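Local coordinates for tRNA (guanine(26)-N(2))-dimethyltransferase (Pyrococcus horikoshii, PDB 2DUL), which transfers two methyl groups from S-adenosyl-L-methionine to the N2 atom of guanine 26 in tRNA, giving N2-dimethylguanosine, at residues I63-L67 and N90-F95; K258-E262 and P319-D323; M290-E295 and L306-K310. One frame throughout, in Å; residues are numbered along the deposited sequence.

Contact 1: I63-L67 and N90-F95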
loop_
_atom_site.group_PDB
_atom_site.type_symbol
_atom_site.label_atom_id
_atom_site.label_comp_id
_atom_site.label_asym_id
_atom_site.label_seq_id
_atom_site.Cartn_x
_atom_site.Cartn_y
_atom_site.Cartn_z
ATOM N N ILE A 63 -4.765 15.631 9.423
ATOM C CA ILE A 63 -4.438 17.053 9.394
ATOM C C ILE A 63 -3.732 17.394 8.082
ATOM O O ILE A 63 -4.026 18.416 7.460
ATOM C CB ILE A 63 -3.552 17.445 10.600
ATOM C CG1 ILE A 63 -4.396 17.412 11.878
ATOM C CG2 ILE A 63 -2.961 18.840 10.393
ATOM C CD1 ILE A 63 -3.585 17.441 13.157
ATOM N N ARG A 64 -2.812 16.538 7.645
ATOM C CA ARG A 64 -2.120 16.803 6.387
ATOM C C ARG A 64 -3.088 16.663 5.210
ATOM O O ARG A 64 -2.982 17.392 4.225
ATOM C CB ARG A 64 -0.917 15.872 6.222
ATOM C CG ARG A 64 0.196 16.169 7.222
ATOM C CD ARG A 64 1.490 15.501 6.810
ATOM N NE ARG A 64 1.943 15.965 5.502
ATOM C CZ ARG A 64 2.886 15.365 4.784
ATOM N NH1 ARG A 64 3.484 14.273 5.249
ATOM N NH2 ARG A 64 3.223 15.844 3.594
ATOM N N PHE A 65 -4.034 15.735 5.306
ATOM C CA PHE A 65 -5.026 15.574 4.238
ATOM C C PHE A 65 -5.769 16.903 4.085
ATOM O O PHE A 65 -5.952 17.408 2.977
ATOM C CB PHE A 65 -6.046 14.491 4.597
ATOM C CG PHE A 65 -5.528 13.082 4.472
ATOM C CD1 PHE A 65 -6.294 12.013 4.936
ATOM C CD2 PHE A 65 -4.292 12.816 3.887
ATOM C CE1 PHE A 65 -5.837 10.701 4.821
ATOM C CE2 PHE A 65 -3.828 11.508 3.767
ATOM C CZ PHE A 65 -4.602 10.449 4.236
ATOM N N ALA A 66 -6.195 17.457 5.215
ATOM C CA ALA A 66 -6.932 18.716 5.229
ATOM C C ALA A 66 -6.097 19.905 4.747
ATOM O O ALA A 66 -6.583 20.745 3.984
ATOM C CB ALA A 66 -7.467 18.987 6.638
ATOM N N LEU A 67 -4.840 19.968 5.176
ATOM C CA LEU A 67 -3.968 21.079 4.789
ATOM C C LEU A 67 -3.316 20.978 3.414
ATOM O O LEU A 67 -2.993 22.003 2.809
ATOM C CB LEU A 67 -2.841 21.261 5.817
ATOM C CG LEU A 67 -3.170 21.698 7.243
ATOM C CD1 LEU A 67 -1.929 21.529 8.124
ATOM C CD2 LEU A 67 -3.649 23.144 7.249
ATOM N N ASN A 90 -4.191 19.266 18.280
ATOM C CA ASN A 90 -3.433 19.447 17.054
ATOM C C ASN A 90 -4.253 20.040 15.926
ATOM O O ASN A 90 -3.735 20.816 15.126
ATOM C CB ASN A 90 -2.786 18.128 16.622
ATOM C CG ASN A 90 -1.651 17.721 17.541
ATOM O OD1 ASN A 90 -0.979 18.576 18.120
ATOM N ND2 ASN A 90 -1.421 16.417 17.672
ATOM N N VAL A 91 -5.531 19.688 15.857
ATOM C CA VAL A 91 -6.376 20.240 14.807
ATOM C C VAL A 91 -6.508 21.749 15.013
ATOM O O VAL A 91 -6.388 22.526 14.067
ATOM C CB VAL A 91 -7.776 19.582 14.805
ATOM C CG1 VAL A 91 -8.744 20.395 13.947
ATOM C CG2 VAL A 91 -7.672 18.169 14.256
ATOM N N MET A 92 -6.727 22.165 16.255
ATOM C CA MET A 92 -6.869 23.584 16.547
ATOM C C MET A 92 -5.550 24.339 16.444
ATOM O O MET A 92 -5.522 25.569 16.446
ATOM C CB MET A 92 -7.495 23.778 17.928
ATOM C CG MET A 92 -8.941 23.313 17.974
ATOM S SD MET A 92 -9.805 23.716 16.419
ATOM C CE MET A 92 -10.016 25.508 16.587
ATOM N N LEU A 93 -4.456 23.594 16.343
ATOM C CA LEU A 93 -3.142 24.203 16.212
ATOM C C LEU A 93 -2.911 24.547 14.746
ATOM O O LEU A 93 -2.043 25.353 14.418
ATOM C CB LEU A 93 -2.061 23.230 16.695
ATOM C CG LEU A 93 -0.616 23.737 16.727
ATOM C CD1 LEU A 93 -0.533 24.975 17.611
ATOM C CD2 LEU A 93 0.302 22.638 17.247
ATOM N N ASN A 94 -3.709 23.946 13.870
ATOM C CA ASN A 94 -3.571 24.161 12.434
ATOM C C ASN A 94 -4.778 24.818 11.771
ATOM O O ASN A 94 -4.715 25.205 10.604
ATOM C CB ASN A 94 -3.288 22.820 11.754
ATOM C CG ASN A 94 -1.958 22.232 12.170
ATOM O OD1 ASN A 94 -0.917 22.595 11.632
ATOM N ND2 ASN A 94 -1.984 21.336 13.150
ATOM N N PHE A 95 -5.872 24.943 12.512
ATOM C CA PHE A 95 -7.088 25.547 11.980
ATOM C C PHE A 95 -7.711 26.493 13.000
ATOM O O PHE A 95 -7.542 26.319 14.207
ATOM C CB PHE A 95 -8.097 24.453 11.624
ATOM C CG PHE A 95 -7.644 23.549 10.515
ATOM C CD1 PHE A 95 -7.864 23.892 9.186
ATOM C CD2 PHE A 95 -6.979 22.361 10.797
ATOM C CE1 PHE A 95 -7.426 23.065 8.153
ATOM C CE2 PHE A 95 -6.537 21.528 9.771
ATOM C CZ PHE A 95 -6.763 21.882 8.445
#
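Ile63 spreads its branches over three residues of the facing helix. Its CD1 reaches furthest and lies 3.6 Å from CB of Asn90, while CG1 passes CG2 of Val91 at 4.1 Å. CG1 stands beside its own backbone N and anti to the carbonyl carbon (chi1 -71°), which turns the other branch, CG2, down the helix to the amide of Asn94, where it meets ND2 at 3.8 Å. The second apolar group gathers round the ring of Phe95: CZ is 3.5 Å from CB of Ala66 and 3.6 Å from CD2 of Leu67. Leu67 and the phenyl run antiparallel past one another. Ala66 CB and Leu67 CD2 both approach the ring obliquely; Leu67 CD1 turns to the Asn94 side chain.

No hydrogen bond spans the two segments, so the polar groups are settled in other ways. Asn94 ND2 bends back along its own helix to donate to Asn90 O (2.7 Å, N-H...O angle 144°), out of the carbonyl plane, and also donates to Lys12 O. Asn90 is engaged at both ends, OD1 accepting from Leu14 N and ND2 giving to Thr58 O.

The axes run nearly parallel, 22° apart and 11.0 Å at closest approach. Helix 60-68 is the crossover between the neighbouring parallel strands 50-53 and 73-78 of the Rossmann-like methyltransferase sheet, and helix 81-94 follows strand 73-78. Val91 and Phe95 rest on strand 113-118, strand 11-15 packs against Ile63, Leu67 and Asn90, and Arg64 and Phe65 face helix 33-46.

Contact 2: K258-E262 and P319-D323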
loop_
_atom_site.group_PDB
_atom_site.type_symbol
_atom_site.label_atom_id
_atom_site.label_comp_id
_atom_site.label_asym_id
_atom_site.label_seq_id
_atom_site.Cartn_x
_atom_site.Cartn_y
_atom_site.Cartn_z
ATOM N N LYS A 258 13.856 -20.266 -10.185
ATOM C CA LYS A 258 12.877 -20.123 -11.255
ATOM C C LYS A 258 11.470 -20.167 -10.672
ATOM O O LYS A 258 11.186 -20.968 -9.781
ATOM C CB LYS A 258 13.029 -21.244 -12.284
ATOM C CG LYS A 258 12.019 -21.153 -13.430
ATOM C CD LYS A 258 12.237 -22.252 -14.456
ATOM C CE LYS A 258 11.224 -22.156 -15.591
ATOM N NZ LYS A 258 9.830 -22.228 -15.070
ATOM N N PHE A 259 10.592 -19.303 -11.174
ATOM C CA PHE A 259 9.216 -19.269 -10.703
ATOM C C PHE A 259 8.263 -19.589 -11.844
ATOM O O PHE A 259 8.614 -19.455 -13.015
ATOM C CB PHE A 259 8.880 -17.891 -10.095
ATOM C CG PHE A 259 8.928 -16.743 -11.080
ATOM C CD1 PHE A 259 7.914 -16.562 -12.022
ATOM C CD2 PHE A 259 9.979 -15.831 -11.052
ATOM C CE1 PHE A 259 7.949 -15.486 -12.918
ATOM C CE2 PHE A 259 10.024 -14.753 -11.942
ATOM C CZ PHE A 259 9.006 -14.581 -12.879
ATOM N N GLU A 260 7.064 -20.033 -11.488
ATOM C CA GLU A 260 6.029 -20.358 -12.467
ATOM C C GLU A 260 4.766 -19.676 -11.965
ATOM O O GLU A 260 4.573 -19.534 -10.756
ATOM C CB GLU A 260 5.780 -21.868 -12.530
ATOM C CG GLU A 260 7.033 -22.721 -12.623
ATOM C CD GLU A 260 6.724 -24.209 -12.619
ATOM O OE1 GLU A 260 5.663 -24.598 -12.081
ATOM O OE2 GLU A 260 7.549 -24.987 -13.143
ATOM N N LEU A 261 3.905 -19.257 -12.884
ATOM C CA LEU A 261 2.672 -18.597 -12.493
ATOM C C LEU A 261 1.466 -19.418 -12.925
ATOM O O LEU A 261 1.473 -20.031 -13.989
ATOM C CB LEU A 261 2.575 -17.214 -13.145
ATOM C CG LEU A 261 3.769 -16.268 -12.997
ATOM C CD1 LEU A 261 3.516 -15.016 -13.829
ATOM C CD2 LEU A 261 3.979 -15.918 -11.528
ATOM N N GLU A 262 0.435 -19.443 -12.089
ATOM C CA GLU A 262 -0.779 -20.154 -12.445
ATOM C C GLU A 262 -1.972 -19.281 -12.109
ATOM O O GLU A 262 -2.251 -19.011 -10.943
ATOM C CB GLU A 262 -0.900 -21.493 -11.713
ATOM C CG GLU A 262 -2.235 -22.175 -11.992
ATOM C CD GLU A 262 -2.311 -23.591 -11.467
ATOM O OE1 GLU A 262 -1.823 -23.851 -10.347
ATOM O OE2 GLU A 262 -2.874 -24.447 -12.176
ATOM N N PRO A 319 4.599 -9.699 -13.111
ATOM C CA PRO A 319 4.706 -10.529 -11.908
ATOM C C PRO A 319 6.106 -11.052 -11.584
ATOM O O PRO A 319 6.746 -11.721 -12.397
ATOM C CB PRO A 319 3.718 -11.663 -12.178
ATOM C CG PRO A 319 2.684 -11.015 -13.056
ATOM C CD PRO A 319 3.544 -10.205 -14.007
ATOM N N LEU A 320 6.564 -10.728 -10.381
ATOM C CA LEU A 320 7.854 -11.168 -9.865
ATOM C C LEU A 320 9.107 -10.664 -10.590
ATOM O O LEU A 320 9.050 -9.767 -11.437
ATOM C CB LEU A 320 7.857 -12.702 -9.773
ATOM C CG LEU A 320 6.616 -13.255 -9.048
ATOM C CD1 LEU A 320 6.703 -14.773 -8.917
ATOM C CD2 LEU A 320 6.497 -12.602 -7.666
ATOM N N PHE A 321 10.249 -11.238 -10.231
ATOM C CA PHE A 321 11.523 -10.828 -10.809
ATOM C C PHE A 321 12.600 -11.850 -10.495
ATOM O O PHE A 321 12.347 -12.834 -9.800
ATOM C CB PHE A 321 11.921 -9.462 -10.240
ATOM C CG PHE A 321 12.057 -9.440 -8.737
ATOM C CD1 PHE A 321 13.282 -9.701 -8.127
ATOM C CD2 PHE A 321 10.954 -9.156 -7.929
ATOM C CE1 PHE A 321 13.408 -9.678 -6.732
ATOM C CE2 PHE A 321 11.066 -9.132 -6.537
ATOM C CZ PHE A 321 12.298 -9.393 -5.936
ATOM N N TYR A 322 13.798 -11.618 -11.017
ATOM C CA TYR A 322 14.915 -12.518 -10.777
ATOM C C TYR A 322 15.959 -11.776 -9.955
ATOM O O TYR A 322 16.411 -10.701 -10.340
ATOM C CB TYR A 322 15.521 -12.990 -12.106
ATOM C CG TYR A 322 14.543 -13.759 -12.975
ATOM C CD1 TYR A 322 13.929 -14.920 -12.506
ATOM C CD2 TYR A 322 14.205 -13.306 -14.251
ATOM C CE1 TYR A 322 12.997 -15.610 -13.284
ATOM C CE2 TYR A 322 13.274 -13.992 -15.037
ATOM C CZ TYR A 322 12.674 -15.139 -14.545
ATOM O OH TYR A 322 11.743 -15.813 -15.310
ATOM N N ASP A 323 16.322 -12.345 -8.811
ATOM C CA ASP A 323 17.317 -11.732 -7.937
ATOM C C ASP A 323 18.681 -12.307 -8.311
ATOM O O ASP A 323 18.965 -13.470 -8.044
ATOM C CB ASP A 323 16.983 -12.040 -6.478
ATOM C CG ASP A 323 17.835 -11.245 -5.505
ATOM O OD1 ASP A 323 19.054 -11.517 -5.415
ATOM O OD2 ASP A 323 17.282 -10.340 -4.841
HETATM O O HOH W 1 10.606 -17.894 -14.370
#
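Phe259 and Leu320 sit with their CA atoms 8.3 Å apart, and Leu261 and Pro319 pair at the same spacing, so the numbering rises along one segment as it falls along the other. The gap is too wide for strand pairing, and no direct hydrogen bond crosses it. Leu320 has an uncommon positive phi of 65°, and its backbone N and O are both bonded, to Glu194 OE2 and Lys363 NZ.

The Phe259 ring fills the middle. Its CG takes the crowded position between backbone N and carbonyl carbon (chi1 64°), and the ring is laid flat over Leu320, whose CB makes a CH-pi contact 3.9 Å from the ring centroid. Leu320 CD1 lies over the same face, 3.7 Å from Phe259 CG.

The joint brings together two small antiparallel sheets: strand 259-263 is an outer strand of one, hydrogen-bonded to 247-252, and strand 322-323 an outer strand of the other, beside 361-364. They meet mainly through side chains, away from the predicted S-adenosyl-L-methionine site.

The Tyr322 side chain crosses that of Phe259 at about a right angle, yet the ring planes are only 20° from parallel, slid apart so that they barely overlap; the nearest atoms are Phe259 CE2 and Tyr322 CE1, 3.4 Å apart. A water bridges the pair from the face of the phenyl turned away from Leu320. It sits above the centre of that ring, donates to Phe259 O (2.9 Å) and is hydrogen-bonded to Tyr322 OH (2.6 Å), lying in the plane of the tyrosine. Further along, Leu261 CD1 crosses Pro319 CB at 3.7 Å, and CD2 turns to Leu320 CD1. Phe321 N is buried here with no partner in the model.

Contact 3: M290-E295 and L306-K310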
loop_
_atom_site.group_PDB
_atom_site.type_symbol
_atom_site.label_atom_id
_atom_site.label_comp_id
_atom_site.label_asym_id
_atom_site.label_seq_id
_atom_site.Cartn_x
_atom_site.Cartn_y
_atom_site.Cartn_z
ATOM N N MET A 290 1.917 11.130 -10.525
ATOM C CA MET A 290 2.385 11.281 -9.151
ATOM C C MET A 290 3.809 11.823 -9.079
ATOM O O MET A 290 4.119 12.667 -8.236
ATOM C CB MET A 290 2.301 9.939 -8.415
ATOM C CG MET A 290 0.878 9.510 -8.082
ATOM S SD MET A 290 0.820 7.958 -7.154
ATOM C CE MET A 290 1.452 8.479 -5.529
ATOM N N VAL A 291 4.681 11.338 -9.957
ATOM C CA VAL A 291 6.063 11.806 -9.971
ATOM C C VAL A 291 6.076 13.312 -10.216
ATOM O O VAL A 291 6.796 14.056 -9.548
ATOM C CB VAL A 291 6.887 11.111 -11.083
ATOM C CG1 VAL A 291 8.262 11.766 -11.204
ATOM C CG2 VAL A 291 7.046 9.634 -10.760
ATOM N N LYS A 292 5.257 13.747 -11.168
ATOM C CA LYS A 292 5.160 15.155 -11.536
ATOM C C LYS A 292 4.537 15.983 -10.416
ATOM O O LYS A 292 5.028 17.065 -10.084
ATOM C CB LYS A 292 4.336 15.283 -12.823
ATOM C CG LYS A 292 4.325 16.667 -13.458
ATOM C CD LYS A 292 3.306 17.585 -12.808
ATOM C CE LYS A 292 3.153 18.872 -13.599
ATOM N NZ LYS A 292 2.094 19.742 -13.014
ATOM N N GLU A 293 3.455 15.473 -9.835
ATOM C CA GLU A 293 2.778 16.173 -8.750
ATOM C C GLU A 293 3.716 16.314 -7.555
ATOM O O GLU A 293 3.757 17.361 -6.907
ATOM C CB GLU A 293 1.521 15.409 -8.322
ATOM C CG GLU A 293 0.752 16.068 -7.177
ATOM C CD GLU A 293 0.067 17.362 -7.589
ATOM O OE1 GLU A 293 -0.483 18.059 -6.707
ATOM O OE2 GLU A 293 0.069 17.679 -8.797
ATOM N N ALA A 294 4.469 15.256 -7.272
ATOM C CA ALA A 294 5.400 15.266 -6.151
ATOM C C ALA A 294 6.468 16.338 -6.339
ATOM O O ALA A 294 6.871 17.000 -5.381
ATOM C CB ALA A 294 6.051 13.901 -6.002
ATOM N N GLU A 295 6.927 16.500 -7.576
ATOM C CA GLU A 295 7.949 17.492 -7.885
ATOM C C GLU A 295 7.457 18.923 -7.671
ATOM O O GLU A 295 8.221 19.788 -7.243
ATOM C CB GLU A 295 8.428 17.325 -9.329
ATOM C CG GLU A 295 9.191 16.040 -9.579
ATOM C CD GLU A 295 9.615 15.883 -11.022
ATOM O OE1 GLU A 295 8.729 15.795 -11.897
ATOM O OE2 GLU A 295 10.834 15.852 -11.281
ATOM N N LEU A 306 10.354 11.432 -4.166
ATOM C CA LEU A 306 10.669 11.417 -5.588
ATOM C C LEU A 306 11.488 10.193 -5.970
ATOM O O LEU A 306 11.266 9.597 -7.020
ATOM C CB LEU A 306 11.433 12.684 -5.980
ATOM C CG LEU A 306 10.664 14.005 -5.948
ATOM C CD1 LEU A 306 11.608 15.151 -6.286
ATOM C CD2 LEU A 306 9.507 13.951 -6.937
ATOM N N LYS A 307 12.432 9.817 -5.112
ATOM C CA LYS A 307 13.280 8.662 -5.376
ATOM C C LYS A 307 12.455 7.379 -5.469
ATOM O O LYS A 307 12.672 6.559 -6.360
ATOM C CB LYS A 307 14.336 8.510 -4.278
ATOM C CG LYS A 307 15.349 7.402 -4.552
ATOM C CD LYS A 307 16.488 7.407 -3.539
ATOM C CE LYS A 307 16.010 7.018 -2.147
ATOM N NZ LYS A 307 15.607 5.582 -2.065
ATOM N N LEU A 308 11.506 7.211 -4.552
ATOM C CA LEU A 308 10.664 6.020 -4.551
ATOM C C LEU A 308 9.700 6.020 -5.730
ATOM O O LEU A 308 9.573 5.021 -6.439
ATOM C CB LEU A 308 9.875 5.927 -3.241
ATOM C CG LEU A 308 8.893 4.757 -3.132
ATOM C CD1 LEU A 308 9.638 3.441 -3.283
ATOM C CD2 LEU A 308 8.172 4.816 -1.791
ATOM N N LEU A 309 9.023 7.143 -5.940
ATOM C CA LEU A 309 8.062 7.265 -7.030
ATOM C C LEU A 309 8.707 7.122 -8.415
ATOM O O LEU A 309 8.098 6.574 -9.333
ATOM C CB LEU A 309 7.317 8.603 -6.921
ATOM C CG LEU A 309 6.370 8.755 -5.717
ATOM C CD1 LEU A 309 5.801 10.172 -5.660
ATOM C CD2 LEU A 309 5.240 7.742 -5.822
ATOM N N LYS A 310 9.936 7.606 -8.569
ATOM C CA LYS A 310 10.615 7.498 -9.857
ATOM C C LYS A 310 11.011 6.052 -10.119
ATOM O O LYS A 310 10.955 5.581 -11.256
ATOM C CB LYS A 310 11.851 8.403 -9.899
ATOM C CG LYS A 310 11.521 9.887 -9.968
ATOM C CD LYS A 310 12.773 10.753 -9.959
ATOM C CE LYS A 310 12.410 12.230 -10.066
ATOM N NZ LYS A 310 13.610 13.112 -9.997
#
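Met290 O accepts the helical hydrogen bond of Ala294 N at 2.8 Å, and Leu309 CD1 of the facing helix comes up against the same oxygen. At the next residue the pattern recurs: Val291 O accepts from Glu295 N, and Leu306 CD2 lies close to that carbonyl oxygen. No hydrogen bond crosses between the segments, and the contact is mostly apolar; Glu295 O, at the end of its helix, is reached by Lys302 NZ.

Ala294 CB sits between two leucines, with Leu306 CD2 at 3.6 Å and Leu309 CD1 at 3.8 Å, and the small side chain lets both methyls come right up to the helix. Leu306 CD2 also presses on Glu295 CG, 3.4 Å away, where the glutamate chain crosses it at about a right angle. Leu309 reaches the other way with CD2, which meets Met290 CE; the methionine is extended as far as SD and bends there (chi3 71°), turning its methyl back to the leucine.

Val291 divides its two methyls between Lys310 and Leu309, the latter being where the two backbones come nearest. Its CG1 is anti to the backbone N (chi1 172°) and goes to Lys310 CG, 4.0 Å off, while CG2 packs against Leu309 O at 3.5 Å. On the exposed side Glu295 OE2 and Lys310 NZ stay 4.1 Å apart, beyond a salt bridge, though their opposite charges would still attract modestly.

On the buried flank Met290 rests on Val41 and Leu42 of helix 33-46 and on Leu219 of strand 213-223. The axes run 166° apart, close to antiparallel, and are 9.5 Å from each other at closest approach. With only a short link between helices 284-295 and 302-314, this is a helical hairpin, its two arms packed side by side.

In the fold
Contact 1 lies in the Rossmann-like methyltransferase fold, beside the predicted S-adenosyl-L-methionine site, and contact 2 on the far side of the chain's centre, with 44 Å between their centres. Contact 3 lies about 24 Å from the former and 27 Å from the latter, centre to centre, and none of the three touches another. Arg64 and Phe65 of segment 63-67 and Met290 of contact 3 all pack on helix 33-46, which also carries Arg36, predicted with Arg61 to bind S-adenosyl-L-methionine. The side chain of Ile63 is about 7 Å from that of Arg61, and Met290's about 11 Å from that of Arg36. Contact 3 is nested within the chain loop closed by contact 2, helix 302-314 preceding strand 322-323.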